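Local structure of antifreeze protein (Marinomonas primoryensis, 3P4G) at residues Gly214-Ser228 and Gly233-Trp247. The protein binds ice as a hyperactive, calcium-dependent antifreeze protein, probably through ordered waters anchored on its beta-helical surface. Sequence-based numbering, arbitrary orientation.
With CA (calcium ion), chain N; CA (calcium ion), chain O; CA (calcium ion), chain M.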
loop_
_atom_site.group_PDB
_atom_site.type_symbol
_atom_site.label_atom_id
_atom_site.label_comp_id
_atom_site.label_asym_id
_atom_site.label_seq_id
_atom_site.Cartn_x
_atom_site.Cartn_y
_atom_site.Cartn_z
ATOM N N GLY A 214 -6.211 7.431 -6.300
ATOM C CA GLY A 214 -7.360 6.990 -5.451
ATOM C C GLY A 214 -8.244 6.018 -6.232
ATOM O O GLY A 214 -8.943 5.136 -5.651
ATOM N N GLY A 215 -8.243 6.168 -7.567
ATOM C CA GLY A 215 -9.092 5.375 -8.450
ATOM C C GLY A 215 -10.553 5.774 -8.291
ATOM O O GLY A 215 -10.874 6.861 -7.786
ATOM N N THR A 216 -11.441 4.960 -8.824
ATOM C CA THR A 216 -12.875 5.261 -8.655
ATOM C C THR A 216 -13.229 5.119 -7.185
ATOM O O THR A 216 -12.398 4.690 -6.385
ATOM C CB THR A 216 -13.799 4.371 -9.492
ATOM O OG1 THR A 216 -13.712 3.029 -8.989
ATOM C CG2 THR A 216 -13.348 4.464 -11.019
ATOM N N GLY A 217 -14.439 5.514 -6.834
ATOM C CA GLY A 217 -14.888 5.484 -5.419
ATOM C C GLY A 217 -14.496 6.774 -4.692
ATOM O O GLY A 217 -13.809 7.644 -5.247
ATOM N N ASN A 218 -14.943 6.891 -3.451
ATOM C CA ASN A 218 -14.738 8.117 -2.624
ATOM C C ASN A 218 -13.593 7.837 -1.692
ATOM O O ASN A 218 -13.751 7.129 -0.667
ATOM C CB ASN A 218 -16.005 8.347 -1.794
ATOM C CG ASN A 218 -17.243 8.456 -2.647
ATOM O OD1 ASN A 218 -17.214 8.965 -3.753
ATOM N ND2 ASN A 218 -18.343 7.984 -2.115
ATOM N N ASP A 219 -12.433 8.367 -2.057
ATOM C CA ASP A 219 -11.193 8.045 -1.347
ATOM C C ASP A 219 -10.664 9.163 -0.464
ATOM O O ASP A 219 -10.938 10.352 -0.719
ATOM C CB ASP A 219 -10.135 7.764 -2.412
ATOM C CG ASP A 219 -10.602 6.698 -3.406
ATOM O OD1 ASP A 219 -10.772 5.524 -3.015
ATOM O OD2 ASP A 219 -10.745 7.027 -4.573
ATOM N N THR A 220 -9.915 8.748 0.554
ATOM C CA THR A 220 -9.191 9.671 1.426
ATOM C C THR A 220 -7.702 9.463 1.245
ATOM O O THR A 220 -7.207 8.360 1.465
ATOM C CB THR A 220 -9.564 9.423 2.895
ATOM O OG1 THR A 220 -10.957 9.693 3.104
ATOM C CG2 THR A 220 -8.753 10.305 3.800
ATOM N N ILE A 221 -6.998 10.529 0.874
ATOM C CA ILE A 221 -5.516 10.475 0.734
ATOM C C ILE A 221 -4.910 11.535 1.600
ATOM O O ILE A 221 -5.242 12.737 1.431
ATOM C CB ILE A 221 -5.177 10.725 -0.739
ATOM C CG1 ILE A 221 -5.617 9.506 -1.584
ATOM C CG2 ILE A 221 -3.659 10.987 -0.925
ATOM C CD1 ILE A 221 -5.790 9.898 -3.077
ATOM N N ILE A 222 -3.978 11.134 2.469
ATOM C CA ILE A 222 -3.287 12.056 3.348
ATOM C C ILE A 222 -1.767 11.877 3.158
ATOM O O ILE A 222 -1.233 10.749 3.304
ATOM C CB ILE A 222 -3.603 11.787 4.794
ATOM C CG1 ILE A 222 -5.115 11.975 5.058
ATOM C CG2 ILE A 222 -2.812 12.770 5.712
ATOM C CD1 ILE A 222 -5.610 11.447 6.440
ATOM N N ILE A 223 -1.096 12.979 2.844
ATOM C CA ILE A 223 0.385 13.007 2.718
ATOM C C ILE A 223 0.907 13.913 3.818
ATOM O O ILE A 223 0.651 15.142 3.807
ATOM C CB ILE A 223 0.891 13.505 1.328
ATOM C CG1 ILE A 223 0.161 12.823 0.136
ATOM C CG2 ILE A 223 2.457 13.321 1.209
ATOM C CD1 ILE A 223 0.289 11.264 0.041
ATOM N N ALA A 224 1.636 13.346 4.783
ATOM C CA ALA A 224 2.204 14.176 5.899
ATOM C C ALA A 224 3.400 15.029 5.477
ATOM O O ALA A 224 3.557 16.137 5.967
ATOM C CB ALA A 224 2.638 13.310 7.042
ATOM N N GLY A 225 4.199 14.498 4.555
ATOM C CA GLY A 225 5.442 15.119 4.116
ATOM C C GLY A 225 5.198 15.948 2.873
ATOM O O GLY A 225 4.077 16.384 2.650
ATOM N N LYS A 226 6.268 16.195 2.113
ATOM C CA LYS A 226 6.228 17.086 0.962
ATOM C C LYS A 226 5.731 16.290 -0.205
ATOM O O LYS A 226 5.828 15.058 -0.176
ATOM C CB LYS A 226 7.632 17.598 0.630
ATOM C CG LYS A 226 8.267 18.339 1.809
ATOM C CD LYS A 226 9.690 18.797 1.488
ATOM C CE LYS A 226 10.287 19.550 2.688
ATOM N NZ LYS A 226 11.026 18.548 3.549
ATOM N N VAL A 227 5.230 16.987 -1.231
ATOM C CA VAL A 227 4.786 16.321 -2.458
ATOM C C VAL A 227 5.555 16.981 -3.592
ATOM O O VAL A 227 5.463 18.209 -3.783
ATOM C CB VAL A 227 3.276 16.539 -2.724
ATOM C CG1 VAL A 227 2.826 15.924 -4.092
ATOM C CG2 VAL A 227 2.441 15.920 -1.543
ATOM N N SER A 228 6.296 16.172 -4.342
ATOM C CA SER A 228 6.781 16.620 -5.634
ATOM C C SER A 228 6.168 15.791 -6.770
ATOM O O SER A 228 6.344 16.177 -7.910
ATOM C CB SER A 228 8.317 16.540 -5.733
ATOM O OG SER A 228 8.750 15.175 -5.671
ATOM N N GLY A 233 -7.171 11.935 -7.541
ATOM C CA GLY A 233 -8.263 11.505 -6.652
ATOM C C GLY A 233 -9.116 10.481 -7.388
ATOM O O GLY A 233 -9.739 9.607 -6.731
ATOM N N GLY A 234 -9.149 10.615 -8.719
ATOM C CA GLY A 234 -9.970 9.755 -9.600
ATOM C C GLY A 234 -11.435 10.191 -9.562
ATOM O O GLY A 234 -11.762 11.264 -9.000
ATOM N N THR A 235 -12.321 9.414 -10.166
ATOM C CA THR A 235 -13.772 9.699 -10.037
ATOM C C THR A 235 -14.154 9.558 -8.548
ATOM O O THR A 235 -13.375 9.068 -7.726
ATOM C CB THR A 235 -14.637 8.816 -10.928
ATOM O OG1 THR A 235 -14.622 7.462 -10.445
ATOM C CG2 THR A 235 -14.027 8.813 -12.359
ATOM N N GLY A 236 -15.357 9.950 -8.226
ATOM C CA GLY A 236 -15.802 9.866 -6.841
ATOM C C GLY A 236 -15.547 11.179 -6.129
ATOM O O GLY A 236 -14.805 12.085 -6.603
ATOM N N ASN A 237 -16.127 11.269 -4.946
ATOM C CA ASN A 237 -16.023 12.488 -4.108
ATOM C C ASN A 237 -14.934 12.269 -3.064
ATOM O O ASN A 237 -15.152 11.599 -2.043
ATOM C CB ASN A 237 -17.370 12.740 -3.454
ATOM C CG ASN A 237 -18.502 12.713 -4.467
ATOM O OD1 ASN A 237 -18.345 13.214 -5.581
ATOM N ND2 ASN A 237 -19.641 12.076 -4.109
ATOM N N ASP A 238 -13.737 12.751 -3.388
ATOM C CA ASP A 238 -12.500 12.446 -2.659
ATOM C C ASP A 238 -12.073 13.587 -1.738
ATOM O O ASP A 238 -12.428 14.730 -1.948
ATOM C CB ASP A 238 -11.393 12.208 -3.684
ATOM C CG ASP A 238 -11.805 11.158 -4.718
ATOM O OD1 ASP A 238 -11.998 9.985 -4.281
ATOM O OD2 ASP A 238 -11.854 11.420 -5.944
ATOM N N ILE A 239 -11.230 13.260 -0.774
ATOM C CA ILE A 239 -10.587 14.300 0.032
ATOM C C ILE A 239 -9.067 14.024 0.045
ATOM O O ILE A 239 -8.629 12.871 0.305
ATOM C CB ILE A 239 -11.154 14.420 1.474
ATOM C CG1 ILE A 239 -10.359 15.536 2.181
ATOM C CG2 ILE A 239 -11.021 13.068 2.288
ATOM C CD1 ILE A 239 -11.121 16.163 3.400
ATOM N N VAL A 240 -8.290 15.032 -0.298
ATOM C CA VAL A 240 -6.829 14.933 -0.305
ATOM C C VAL A 240 -6.314 15.963 0.667
ATOM O O VAL A 240 -6.731 17.140 0.620
ATOM C CB VAL A 240 -6.259 15.185 -1.722
ATOM C CG1 VAL A 240 -4.714 15.185 -1.720
ATOM C CG2 VAL A 240 -6.769 14.091 -2.731
ATOM N N ARG A 241 -5.402 15.549 1.541
ATOM C CA ARG A 241 -4.799 16.504 2.450
ATOM C C ARG A 241 -3.271 16.366 2.337
ATOM O O ARG A 241 -2.756 15.241 2.390
ATOM C CB ARG A 241 -5.233 16.239 3.873
ATOM C CG ARG A 241 -4.540 17.136 4.938
ATOM C CD ARG A 241 -5.491 17.434 6.056
ATOM N NE ARG A 241 -5.822 16.215 6.771
ATOM C CZ ARG A 241 -5.047 15.690 7.731
ATOM N NH1 ARG A 241 -3.915 16.309 8.051
ATOM N NH2 ARG A 241 -5.383 14.537 8.357
ATOM N N VAL A 242 -2.598 17.492 2.165
ATOM C CA VAL A 242 -1.111 17.524 2.119
ATOM C C VAL A 242 -0.650 18.429 3.247
ATOM O O VAL A 242 -1.045 19.613 3.348
ATOM C CB VAL A 242 -0.530 18.038 0.774
ATOM C CG1 VAL A 242 1.048 18.069 0.803
ATOM C CG2 VAL A 242 -1.072 17.228 -0.404
ATOM N N GLN A 243 0.216 17.896 4.105
ATOM C CA GLN A 243 0.601 18.665 5.299
ATOM C C GLN A 243 1.898 19.457 5.231
ATOM O O GLN A 243 2.149 20.284 6.115
ATOM C CB GLN A 243 0.643 17.706 6.505
ATOM C CG GLN A 243 -0.667 17.007 6.744
ATOM C CD GLN A 243 -0.679 16.296 8.066
ATOM O OE1 GLN A 243 -0.282 15.151 8.152
ATOM N NE2 GLN A 243 -1.165 16.973 9.115
ATOM N N SER A 244 2.722 19.201 4.215
ATOM C CA SER A 244 3.972 19.937 4.018
ATOM C C SER A 244 4.023 20.535 2.612
ATOM O O SER A 244 3.016 20.533 1.911
ATOM C CB SER A 244 5.199 19.045 4.301
ATOM O OG SER A 244 5.094 18.376 5.569
ATOM N N GLN A 245 5.192 21.048 2.208
ATOM C CA GLN A 245 5.350 21.811 0.959
ATOM C C GLN A 245 4.965 20.986 -0.233
ATOM O O GLN A 245 5.325 19.805 -0.318
ATOM C CB GLN A 245 6.800 22.253 0.778
ATOM C CG GLN A 245 7.289 23.260 1.809
ATOM C CD GLN A 245 7.970 22.628 3.018
ATOM O OE1 GLN A 245 7.597 21.524 3.478
ATOM N NE2 GLN A 245 8.959 23.346 3.567
ATOM N N VAL A 246 4.248 21.627 -1.158
ATOM C CA VAL A 246 3.961 21.041 -2.447
ATOM C C VAL A 246 4.877 21.786 -3.425
ATOM O O VAL A 246 4.733 23.001 -3.666
ATOM C CB VAL A 246 2.505 21.258 -2.877
ATOM C CG1 VAL A 246 2.262 20.684 -4.302
ATOM C CG2 VAL A 246 1.550 20.575 -1.896
ATOM N N TRP A 247 5.856 21.064 -3.951
ATOM C CA TRP A 247 6.841 21.666 -4.837
ATOM C C TRP A 247 6.267 21.935 -6.249
ATOM O O TRP A 247 5.209 21.390 -6.619
ATOM C CB TRP A 247 8.074 20.769 -4.884
ATOM C CG TRP A 247 8.920 20.827 -3.597
ATOM C CD1 TRP A 247 8.820 21.729 -2.559
ATOM C CD2 TRP A 247 10.014 19.965 -3.278
ATOM N NE1 TRP A 247 9.773 21.445 -1.587
ATOM C CE2 TRP A 247 10.527 20.376 -2.018
ATOM C CE3 TRP A 247 10.610 18.880 -3.934
ATOM C CZ2 TRP A 247 11.622 19.726 -1.400
ATOM C CZ3 TRP A 247 11.694 18.225 -3.313
ATOM C CH2 TRP A 247 12.186 18.650 -2.074
HETATM CA CA CA N . -11.751 8.499 -6.182
HETATM CA CA CA O . -12.759 12.899 -7.490
HETATM CA CA CA M . -10.801 4.088 -4.854
HETATM O O HOH W 1 -16.663 6.782 -8.127
#
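Two successive coils of a right-handed calcium-binding beta-helix stack here, and a calcium ion sits between their turns. The ion takes six oxygens, three from each coil: the carbonyls of G215, G217, G233 and T235, with D219 OD2 and D238 OD1 at 2.4 Å each. Each aspartate bridges two ions, D219 OD1 reaching the calcium shared with D200 and D238 OD2 the one shared with D259. D238 OD1 also accepts D219 N (2.8 Å) on its anti lone pair, which helps fix the carboxylate's rotation. Alongside, N218 OD1 receives N237 N at 2.8 Å, the donor tilted 29° from the carbonyl plane.

Strands 220-223 and 239-242 then run parallel, their axes 4.8 Å apart at closest approach, I221 and V240 facing inward together onto I231. On the outer face, I222 CG2 lies over one face of the R241 guanidinium, whose strongest polar partner is E264. At the next bend S244 OG donates to A224 O (2.7 Å). With CG anti to the carbonyl carbon (chi1 -58°), K226 runs along Q245, its CD 3.6 Å from W247 CZ2; an alanine in place of K226 would probably leave the W247 ring and the Q245 side chain freer to turn. Such in-register coils, with calcium ions in a row between glycine- and aspartate-rich turns, recall the parallel beta-roll of RTX proteins.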